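Local coordinates for uncharacterized protein (PDB 6I86), which is of unknown function but is encoded in the crocagin gene cluster and probably takes part in making crocagin, a ribosomally synthesised and modified peptide, at residues 19-24 / 94-99. Numbering follows the deposited sequence.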
ATOM      1  N   LEU A  19      -3.075  -3.633   2.855  1.00 22.61           N
ATOM      2  CA  LEU A  19      -2.855  -4.541   1.737  1.00 19.66           C
ATOM      3  C   LEU A  19      -3.139  -3.832   0.421  1.00 21.78           C
ATOM      4  O   LEU A  19      -4.190  -3.204   0.264  1.00 20.39           O
ATOM      5  CB  LEU A  19      -3.735  -5.788   1.868  1.00 19.97           C
ATOM      6  CG  LEU A  19      -3.605  -6.558   3.183  1.00 27.72           C
ATOM      7  CD1 LEU A  19      -4.726  -7.577   3.317  1.00 30.54           C
ATOM      8  CD2 LEU A  19      -2.244  -7.235   3.292  1.00 28.75           C
ATOM      9  N   PHE A  20      -2.204  -3.943  -0.521  1.00 23.75           N
ATOM     10  CA  PHE A  20      -2.324  -3.362  -1.850  1.00 20.85           C
ATOM     11  C   PHE A  20      -2.411  -4.483  -2.874  1.00 18.72           C
ATOM     12  O   PHE A  20      -1.641  -5.442  -2.809  1.00 22.80           O
ATOM     13  CB  PHE A  20      -1.126  -2.470  -2.188  1.00 16.75           C
ATOM     14  CG  PHE A  20      -1.195  -1.097  -1.593  1.00 20.86           C
ATOM     15  CD1 PHE A  20      -1.839  -0.871  -0.391  1.00 32.88           C
ATOM     16  CD2 PHE A  20      -0.615  -0.027  -2.246  1.00 38.45           C
ATOM     17  CE1 PHE A  20      -1.899   0.396   0.149  1.00 34.49           C
ATOM     18  CE2 PHE A  20      -0.674   1.236  -1.710  1.00 37.66           C
ATOM     19  CZ  PHE A  20      -1.316   1.451  -0.511  1.00 31.73           C
ATOM     20  N   PHE A  21      -3.331  -4.355  -3.828  1.00 18.08           N
ATOM     21  CA  PHE A  21      -3.541  -5.431  -4.789  1.00 20.38           C
ATOM     22  C   PHE A  21      -4.347  -4.916  -5.971  1.00 25.46           C
ATOM     23  O   PHE A  21      -4.972  -3.852  -5.910  1.00 26.82           O
ATOM     24  CB  PHE A  21      -4.256  -6.626  -4.145  1.00 22.63           C
ATOM     25  CG  PHE A  21      -5.404  -6.235  -3.256  1.00 23.36           C
ATOM     26  CD1 PHE A  21      -6.688  -6.112  -3.767  1.00 23.71           C
ATOM     27  CD2 PHE A  21      -5.199  -5.979  -1.908  1.00 27.56           C
ATOM     28  CE1 PHE A  21      -7.744  -5.752  -2.944  1.00 25.39           C
ATOM     29  CE2 PHE A  21      -6.251  -5.609  -1.085  1.00 24.77           C
ATOM     30  CZ  PHE A  21      -7.524  -5.496  -1.604  1.00 24.56           C
ATOM     31  N   ASP A  22      -4.324  -5.697  -7.049  1.00 25.65           N
ATOM     32  CA  ASP A  22      -5.165  -5.409  -8.201  1.00 24.87           C
ATOM     33  C   ASP A  22      -6.627  -5.627  -7.836  1.00 30.89           C
ATOM     34  O   ASP A  22      -6.960  -6.512  -7.044  1.00 29.97           O
ATOM     35  CB  ASP A  22      -4.772  -6.295  -9.380  1.00 26.12           C
ATOM     36  CG  ASP A  22      -5.420  -5.862 -10.680  1.00 30.53           C
ATOM     37  OD1 ASP A  22      -6.604  -6.191 -10.893  1.00 28.29           O
ATOM     38  OD2 ASP A  22      -4.746  -5.192 -11.491  1.00 29.91           O
ATOM     39  N   ALA A  23      -7.503  -4.808  -8.422  1.00 27.24           N
ATOM     40  CA  ALA A  23      -8.922  -4.885  -8.091  1.00 25.22           C
ATOM     41  C   ALA A  23      -9.512  -6.245  -8.438  1.00 29.23           C
ATOM     42  O   ALA A  23     -10.503  -6.663  -7.829  1.00 29.64           O
ATOM     43  CB  ALA A  23      -9.685  -3.776  -8.812  1.00 24.75           C
ATOM     44  N   SER A  24      -8.925  -6.944  -9.405  1.00 25.50           N
ATOM     45  CA  SER A  24      -9.393  -8.260  -9.820  1.00 32.35           C
ATOM     46  C   SER A  24      -8.849  -9.386  -8.951  1.00 30.88           C
ATOM     47  O   SER A  24      -9.232 -10.543  -9.155  1.00 33.93           O
ATOM     48  CB  SER A  24      -9.016  -8.513 -11.284  1.00 32.19           C
ATOM     49  OG  SER A  24      -7.611  -8.623 -11.435  1.00 30.88           O
ATOM     50  N   ARG A  94      -5.758  -1.681 -12.014  1.00 25.42           N
ATOM     51  CA  ARG A  94      -6.500  -0.967 -10.979  1.00 27.77           C
ATOM     52  C   ARG A  94      -5.932  -1.362  -9.620  1.00 29.14           C
ATOM     53  O   ARG A  94      -6.219  -2.444  -9.101  1.00 25.61           O
ATOM     54  CB  ARG A  94      -7.988  -1.278 -11.075  1.00 24.80           C
ATOM     55  CG  ARG A  94      -8.866  -0.203 -10.476  1.00 43.25           C
ATOM     56  CD  ARG A  94     -10.331  -0.570 -10.562  1.00 46.50           C
ATOM     57  NE  ARG A  94     -11.087   0.029  -9.469  1.00 46.74           N
ATOM     58  CZ  ARG A  94     -11.499   1.292  -9.461  1.00 54.29           C
ATOM     59  NH1 ARG A  94     -11.231   2.081 -10.494  1.00 46.41           N
ATOM     60  NH2 ARG A  94     -12.183   1.767  -8.428  1.00 53.25           N
ATOM     61  N   LEU A  95      -5.121  -0.479  -9.045  1.00 24.86           N
ATOM     62  CA  LEU A  95      -4.508  -0.708  -7.743  1.00 26.03           C
ATOM     63  C   LEU A  95      -5.460  -0.233  -6.653  1.00 24.37           C
ATOM     64  O   LEU A  95      -5.865   0.934  -6.641  1.00 21.80           O
ATOM     65  CB  LEU A  95      -3.172   0.026  -7.649  1.00 23.91           C
ATOM     66  CG  LEU A  95      -2.402  -0.107  -6.341  1.00 23.50           C
ATOM     67  CD1 LEU A  95      -1.918  -1.537  -6.152  1.00 23.27           C
ATOM     68  CD2 LEU A  95      -1.243   0.869  -6.324  1.00 22.70           C
ATOM     69  N   VAL A  96      -5.824  -1.139  -5.744  1.00 26.69           N
ATOM     70  CA  VAL A  96      -6.741  -0.838  -4.654  1.00 26.20           C
ATOM     71  C   VAL A  96      -6.139  -1.332  -3.346  1.00 22.23           C
ATOM     72  O   VAL A  96      -5.181  -2.109  -3.326  1.00 25.06           O
ATOM     73  CB  VAL A  96      -8.136  -1.464  -4.863  1.00 33.55           C
ATOM     74  CG1 VAL A  96      -8.733  -1.018  -6.185  1.00 31.99           C
ATOM     75  CG2 VAL A  96      -8.037  -2.966  -4.818  1.00 34.42           C
ATOM     76  N   ALA A  97      -6.733  -0.883  -2.243  1.00 23.47           N
ATOM     77  CA  ALA A  97      -6.198  -1.150  -0.918  1.00 21.96           C
ATOM     78  C   ALA A  97      -7.305  -1.579   0.033  1.00 26.26           C
ATOM     79  O   ALA A  97      -8.451  -1.133  -0.079  1.00 26.32           O
ATOM     80  CB  ALA A  97      -5.480   0.081  -0.351  1.00 24.12           C
ATOM     81  N   CYS A  98      -6.944  -2.453   0.971  1.00 22.84           N
ATOM     82  CA  CYS A  98      -7.813  -2.822   2.078  1.00 24.34           C
ATOM     83  C   CYS A  98      -6.946  -3.016   3.317  1.00 24.77           C
ATOM     84  O   CYS A  98      -5.730  -2.810   3.284  1.00 25.07           O
ATOM     85  CB  CYS A  98      -8.632  -4.073   1.744  1.00 28.94           C
ATOM     86  SG  CYS A  98      -7.820  -5.639   2.106  1.00 30.82           S
ATOM     87  N   THR A  99      -7.585  -3.390   4.423  1.00 27.37           N
ATOM     88  CA  THR A  99      -6.891  -3.771   5.644  1.00 26.68           C
ATOM     89  C   THR A  99      -7.490  -5.075   6.150  1.00 33.23           C
ATOM     90  O   THR A  99      -8.560  -5.502   5.710  1.00 32.03           O
ATOM     91  CB  THR A  99      -6.990  -2.689   6.735  1.00 27.84           C
ATOM     92  OG1 THR A  99      -8.287  -2.736   7.340  1.00 29.67           O
ATOM     93  CG2 THR A  99      -6.748  -1.295   6.159  1.00 28.30           C
TER
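Phe21 lays its ring across the neighbouring strand, between Val96 and Cys98. Its chi1 of 44° puts CG between the backbone N and the carbonyl carbon, swinging the ring over residues 94-99. Val96 O then sits under the centre of one face, while Phe21 CE1 presses on Val96 CG2 at 3.4 Å. Cys98 SG comes to the ring's edge, 3.6 Å from Phe21 CE2, a sulfur-aromatic contact; the same sulfur also touches Leu19 CD1. On the other face of the sheet, the Phe20 ring meets Ala97 CB obliquely, CE1 of Phe20 at 3.6 Å, and Phe20 CB meets Leu95 CD1. Between the two faces, the backbones of Leu19 and Cys98 exchange two hydrogen bonds, as do Phe21 and Val96; Val96 N to Phe21 O, at 2.8 Å, is nearly straight (173°). Past the strand end, Ala23 N still reaches Arg94 O at 2.8 Å, and Ala23 CB packs against Arg94 CD. Asp22 OD1 accepts from Ser24 N, which makes an Asx turn, and from Ser24 OG as well, and also accepts from Ser92 OG. Strands 51-55 and 107-111 flank the pair, making 17-22 and 94-99 the two central strands of a four-stranded antiparallel beta sheet.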